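Local coordinates for protein putative fimbrium tip subunit Fim1F (Parabacteroides distasonis, PDB 3R4R) that probably forms part of the tip of fimbriae, the filamentous surface appendages that mediate cell adhesion and biofilm formation, at residues 16-21 and 47-52; 270-275 and 279-284. All blocks are in the same frame, centred on the assembly; numbering follows the deposited sequence.

Contact 1 and contact 2 lie on opposite sides of the chain's centre, their own centres 42 Å apart and their nearest atoms about 17 Å from each other, so neither touches the other. Contact 1 (16-21 with 47-52) is a buried apolar seam between strands that share no backbone bonds. Contact 2 (270-275 with 279-284) is a beta hairpin near the surface, within the transthyretin-clan C-terminal domain. The long strand 161-179, interrupted by a bulge or short loop, connects them: it runs parallel to strand 12-21 at one place and to strand 266-273 at another. Contact 1 thus holds two layers together by apolar side chains alone, whereas contact 2 joins neighbouring strands through backbone hydrogen bonds.

Contact 1. Residues 16-21 and 47-52; sequences MSLVLL and CHVAVF
Leu18 meets Val49 at the middle of a buried seam between two strands that pack through side chains alone. Followed outward, Leu18 has its CB still 6.0 Å from Val49 CG1, and its CG closes that gap to 5.0 Å. At the tip CD2 makes the touch, 3.8 Å from Val49 CG1 and equally close to Val49 CG2, so the methyl nestles between both branches of the valine. The other methyl, CD1, stays 4.9 Å from Val49 CG1. The rotamer of Val49, with CG1 anti to the backbone N (chi1 173°) and CG2 beside that N, turns both of its methyls toward Leu18 CD2, and the two side chains reach each other tip to tip.

Looser pairs flank this one. The selenium SE of selenomethionine Met16 lies 4.3 Å from Val51 CG2, and Leu20 CD1 comes equally near Cys47 SG, again 4.3 Å. Every second residue of each strand therefore points inward, in reversed order along the two chains. The strand axes stay 11.4 Å apart at their closest and run at 129° to each other, a separation suited to layers facing each other across a core.

Since 16-21 falls in the probable propeptide, removal of that segment would be expected to uncover the groove between strands 78-90 and 161-179. Strand 12-21 is hydrogen-bonded on its two sides to these strands, and strand 46-52 pairs with 58-65 and 96-104. Leu83, Leu85, Val100, Val102 and Val161 fill in around the seam.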
loop_
_atom_site.group_PDB
_atom_site.type_symbol
_atom_site.label_atom_id
_atom_site.label_comp_id
_atom_site.label_asym_id
_atom_site.label_seq_id
_atom_site.Cartn_x
_atom_site.Cartn_y
_atom_site.Cartn_z
HETATM N N MSE A 16 6.118 19.953 14.484
HETATM C CA MSE A 16 4.861 19.608 13.823
HETATM C C MSE A 16 4.170 18.432 14.472
HETATM O O MSE A 16 4.811 17.426 14.783
HETATM C CB MSE A 16 5.111 19.264 12.337
HETATM C CG MSE A 16 5.545 20.466 11.479
HETATM SE SE MSE A 16 5.987 20.080 9.581
HETATM C CE MSE A 16 4.345 19.126 9.067
ATOM N N SER A 17 2.844 18.559 14.652
ATOM C CA SER A 17 1.969 17.482 15.112
ATOM C C SER A 17 1.429 16.778 13.871
ATOM O O SER A 17 0.821 17.430 13.017
ATOM C CB SER A 17 0.864 18.010 16.022
ATOM O OG SER A 17 1.381 18.621 17.193
ATOM N N LEU A 18 1.714 15.470 13.736
ATOM C CA LEU A 18 1.368 14.673 12.561
ATOM C C LEU A 18 0.355 13.577 12.895
ATOM O O LEU A 18 0.540 12.851 13.874
ATOM C CB LEU A 18 2.674 14.040 12.036
ATOM C CG LEU A 18 2.870 13.917 10.515
ATOM C CD1 LEU A 18 3.247 15.261 9.906
ATOM C CD2 LEU A 18 4.012 12.973 10.198
ATOM N N VAL A 19 -0.711 13.444 12.086
ATOM C CA VAL A 19 -1.727 12.398 12.286
ATOM C C VAL A 19 -1.751 11.496 11.033
ATOM O O VAL A 19 -2.044 11.992 9.947
ATOM C CB VAL A 19 -3.127 12.977 12.615
ATOM C CG1 VAL A 19 -4.195 11.882 12.648
ATOM C CG2 VAL A 19 -3.109 13.735 13.938
ATOM N N LEU A 20 -1.425 10.184 11.193
ATOM C CA LEU A 20 -1.385 9.219 10.088
ATOM C C LEU A 20 -2.633 8.348 10.125
ATOM O O LEU A 20 -2.778 7.522 11.031
ATOM C CB LEU A 20 -0.111 8.330 10.123
ATOM C CG LEU A 20 1.267 8.963 10.371
ATOM C CD1 LEU A 20 2.329 7.894 10.485
ATOM C CD2 LEU A 20 1.646 9.999 9.306
ATOM N N LEU A 21 -3.540 8.535 9.147
ATOM C CA LEU A 21 -4.787 7.784 9.070
ATOM C C LEU A 21 -4.654 6.698 8.023
ATOM O O LEU A 21 -4.376 6.963 6.854
ATOM C CB LEU A 21 -6.002 8.679 8.792
ATOM C CG LEU A 21 -6.387 9.667 9.887
ATOM C CD1 LEU A 21 -7.486 10.589 9.420
ATOM C CD2 LEU A 21 -6.835 8.960 11.148
ATOM N N CYS A 47 8.138 4.137 9.965
ATOM C CA CYS A 47 7.847 5.039 8.854
ATOM C C CYS A 47 8.997 6.015 8.656
ATOM O O CYS A 47 9.825 6.226 9.538
ATOM C CB CYS A 47 6.522 5.791 9.040
ATOM S SG CYS A 47 6.479 6.939 10.447
ATOM N N HIS A 48 9.008 6.605 7.461
ATOM C CA HIS A 48 9.882 7.642 6.984
ATOM C C HIS A 48 9.022 8.857 6.702
ATOM O O HIS A 48 8.049 8.755 5.960
ATOM C CB HIS A 48 10.701 7.182 5.750
ATOM C CG HIS A 48 11.498 8.280 5.106
ATOM N ND1 HIS A 48 12.744 8.641 5.572
ATOM C CD2 HIS A 48 11.195 9.047 4.036
ATOM C CE1 HIS A 48 13.149 9.623 4.781
ATOM N NE2 HIS A 48 12.248 9.906 3.857
ATOM N N VAL A 49 9.339 9.989 7.334
ATOM C CA VAL A 49 8.591 11.227 7.121
ATOM C C VAL A 49 9.557 12.232 6.512
ATOM O O VAL A 49 10.671 12.407 7.002
ATOM C CB VAL A 49 7.918 11.737 8.434
ATOM C CG1 VAL A 49 7.293 13.115 8.256
ATOM C CG2 VAL A 49 6.881 10.737 8.938
ATOM N N ALA A 50 9.147 12.823 5.403
ATOM C CA ALA A 50 9.937 13.801 4.680
ATOM C C ALA A 50 9.154 15.095 4.552
ATOM O O ALA A 50 7.956 15.046 4.289
ATOM C CB ALA A 50 10.323 13.247 3.306
ATOM N N VAL A 51 9.817 16.248 4.762
ATOM C CA VAL A 51 9.222 17.589 4.646
ATOM C C VAL A 51 9.974 18.339 3.531
ATOM O O VAL A 51 11.208 18.383 3.537
ATOM C CB VAL A 51 9.215 18.383 5.994
ATOM C CG1 VAL A 51 8.660 19.790 5.814
ATOM C CG2 VAL A 51 8.426 17.639 7.072
ATOM N N PHE A 52 9.218 18.909 2.581
ATOM C CA PHE A 52 9.768 19.606 1.416
ATOM C C PHE A 52 9.296 21.030 1.317
ATOM O O PHE A 52 8.146 21.302 1.670
ATOM C CB PHE A 52 9.364 18.888 0.107
ATOM C CG PHE A 52 9.691 17.426 0.032
ATOM C CD1 PHE A 52 10.905 16.996 -0.492
ATOM C CD2 PHE A 52 8.767 16.466 0.441
ATOM C CE1 PHE A 52 11.208 15.638 -0.569
ATOM C CE2 PHE A 52 9.065 15.106 0.360
ATOM C CZ PHE A 52 10.283 14.699 -0.143
#

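Contact 2. Residues 270-275 and 279-284; sequences KGLKSS and EWVLEN
Lys270 and Val281 form one rung of an antiparallel hairpin, and Leu272 with Glu279 forms the next hydrogen-bonded pair. Each is closed by two backbone bonds. Val281 N gives a short bond of 2.8 Å to Lys270 O, while the return bond from Lys270 N to Val281 O is longer, 3.2 Å, but almost straight (175° at the hydrogen). Toward the turn, Glu279 N binds Leu272 O at 2.9 Å. The bond from Leu272 N to Glu279 O is the more bent of that pair, 134° at the hydrogen.

Between these rungs Gly271 faces Trp280 in a non-hydrogen-bonded pair. Trp280 CG is anti to its carbonyl carbon (chi1 -64°), a setting that folds the indole back over the neighbouring strand, where CE3 comes within 3.5 Å of Gly271 CA. Such draping of an aromatic ring across a glycine backbone is a recognised cross-strand partnership in antiparallel sheets. Tyr254 and Ile269 also meet the indole.

Apolar contact lies on the sheet face bearing Leu272 and Val281. Their side chains meet diagonally, Leu272 CD1 standing 4.1 Å from Val281 CG2.

Glu279 OE1 forms a salt bridge with Lys180 NZ, near where Lys273 makes backbone bonds to Tyr178 and Lys180. The chemistry implies that four main-chain bonds fix the register of 266-273 against 278-284, the indole shields the glycine between them, and the Glu279-Lys180 bridge ties the turn end of this hairpin to the residue just beyond strand 161-179.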
loop_
_atom_site.group_PDB
_atom_site.type_symbol
_atom_site.label_atom_id
_atom_site.label_comp_id
_atom_site.label_asym_id
_atom_site.label_seq_id
_atom_site.Cartn_x
_atom_site.Cartn_y
_atom_site.Cartn_z
ATOM N N LYS A 270 -13.686 -15.846 -7.016
ATOM C CA LYS A 270 -14.694 -16.886 -6.898
ATOM C C LYS A 270 -14.925 -17.520 -8.272
ATOM O O LYS A 270 -14.938 -16.814 -9.276
ATOM C CB LYS A 270 -15.985 -16.240 -6.330
ATOM C CG LYS A 270 -17.189 -17.140 -6.138
ATOM C CD LYS A 270 -18.439 -16.375 -5.668
ATOM C CE LYS A 270 -18.322 -15.765 -4.289
ATOM N NZ LYS A 270 -19.574 -15.062 -3.915
ATOM N N GLY A 271 -15.081 -18.843 -8.287
ATOM C CA GLY A 271 -15.345 -19.618 -9.489
ATOM C C GLY A 271 -16.703 -20.282 -9.457
ATOM O O GLY A 271 -17.182 -20.671 -8.382
ATOM N N LEU A 272 -17.337 -20.409 -10.633
ATOM C CA LEU A 272 -18.666 -21.046 -10.759
ATOM C C LEU A 272 -18.576 -22.244 -11.708
ATOM O O LEU A 272 -18.320 -22.057 -12.904
ATOM C CB LEU A 272 -19.739 -20.038 -11.239
ATOM C CG LEU A 272 -19.920 -18.760 -10.376
ATOM C CD1 LEU A 272 -20.834 -17.780 -11.047
ATOM C CD2 LEU A 272 -20.432 -19.068 -8.980
ATOM N N LYS A 273 -18.751 -23.477 -11.149
ATOM C CA LYS A 273 -18.691 -24.774 -11.851
ATOM C C LYS A 273 -20.085 -25.106 -12.388
ATOM O O LYS A 273 -21.078 -24.863 -11.696
ATOM C CB LYS A 273 -18.153 -25.859 -10.893
ATOM C CG LYS A 273 -17.747 -27.234 -11.488
ATOM C CD LYS A 273 -18.926 -28.210 -11.647
ATOM C CE LYS A 273 -18.536 -29.608 -12.046
ATOM N NZ LYS A 273 -19.720 -30.513 -12.085
ATOM N N SER A 274 -20.166 -25.618 -13.634
ATOM C CA SER A 274 -21.452 -25.907 -14.262
ATOM C C SER A 274 -21.413 -27.204 -15.096
ATOM O O SER A 274 -22.075 -27.274 -16.148
ATOM C CB SER A 274 -21.868 -24.739 -15.157
ATOM O OG SER A 274 -20.990 -24.565 -16.260
ATOM N N SER A 275 -20.663 -28.243 -14.614
ATOM C CA SER A 275 -20.477 -29.558 -15.276
ATOM C C SER A 275 -20.031 -29.345 -16.757
ATOM O O SER A 275 -20.416 -30.079 -17.675
ATOM C CB SER A 275 -21.740 -30.416 -15.182
ATOM O OG SER A 275 -22.038 -30.726 -13.830
ATOM N N GLU A 279 -16.613 -20.450 -14.568
ATOM C CA GLU A 279 -16.892 -19.047 -14.853
ATOM C C GLU A 279 -16.410 -18.238 -13.644
ATOM O O GLU A 279 -17.048 -18.261 -12.588
ATOM C CB GLU A 279 -18.400 -18.900 -15.154
ATOM C CG GLU A 279 -18.942 -17.539 -15.574
ATOM C CD GLU A 279 -20.399 -17.575 -16.016
ATOM O OE1 GLU A 279 -20.796 -18.553 -16.693
ATOM O OE2 GLU A 279 -21.125 -16.589 -15.754
ATOM N N TRP A 280 -15.235 -17.586 -13.787
ATOM C CA TRP A 280 -14.569 -16.839 -12.728
ATOM C C TRP A 280 -15.139 -15.431 -12.585
ATOM O O TRP A 280 -15.465 -14.757 -13.563
ATOM C CB TRP A 280 -13.056 -16.759 -12.971
ATOM C CG TRP A 280 -12.396 -18.109 -12.937
ATOM C CD1 TRP A 280 -12.149 -18.926 -14.001
ATOM C CD2 TRP A 280 -12.056 -18.869 -11.762
ATOM N NE1 TRP A 280 -11.629 -20.129 -13.567
ATOM C CE2 TRP A 280 -11.554 -20.117 -12.198
ATOM C CE3 TRP A 280 -12.092 -18.603 -10.383
ATOM C CZ2 TRP A 280 -11.083 -21.090 -11.308
ATOM C CZ3 TRP A 280 -11.620 -19.565 -9.504
ATOM C CH2 TRP A 280 -11.133 -20.796 -9.964
ATOM N N VAL A 281 -15.207 -14.994 -11.327
ATOM C CA VAL A 281 -15.755 -13.731 -10.837
ATOM C C VAL A 281 -14.693 -12.959 -10.034
ATOM O O VAL A 281 -14.170 -13.447 -9.017
ATOM C CB VAL A 281 -17.024 -13.974 -9.955
ATOM C CG1 VAL A 281 -17.588 -12.662 -9.421
ATOM C CG2 VAL A 281 -18.102 -14.780 -10.678
ATOM N N LEU A 282 -14.417 -11.731 -10.463
ATOM C CA LEU A 282 -13.500 -10.886 -9.723
ATOM C C LEU A 282 -14.309 -9.784 -9.060
ATOM O O LEU A 282 -14.950 -8.989 -9.752
ATOM C CB LEU A 282 -12.381 -10.336 -10.633
ATOM C CG LEU A 282 -11.313 -9.482 -9.960
ATOM C CD1 LEU A 282 -10.674 -10.198 -8.749
ATOM C CD2 LEU A 282 -10.266 -9.071 -10.956
ATOM N N GLU A 283 -14.311 -9.771 -7.719
ATOM C CA GLU A 283 -15.068 -8.796 -6.936
ATOM C C GLU A 283 -14.145 -7.722 -6.320
ATOM O O GLU A 283 -13.097 -8.042 -5.780
ATOM C CB GLU A 283 -15.871 -9.496 -5.803
ATOM C CG GLU A 283 -16.694 -8.546 -4.930
ATOM C CD GLU A 283 -17.349 -9.089 -3.671
ATOM O OE1 GLU A 283 -17.353 -10.325 -3.474
ATOM O OE2 GLU A 283 -17.868 -8.269 -2.879
ATOM N N ASN A 284 -14.569 -6.459 -6.396
ATOM C CA ASN A 284 -13.916 -5.370 -5.710
ATOM C C ASN A 284 -14.794 -5.135 -4.490
ATOM O O ASN A 284 -15.878 -4.565 -4.600
ATOM C CB ASN A 284 -13.685 -4.142 -6.622
ATOM C CG ASN A 284 -12.804 -3.094 -5.992
ATOM O OD1 ASN A 284 -13.014 -2.665 -4.858
ATOM N ND2 ASN A 284 -11.853 -2.579 -6.752
#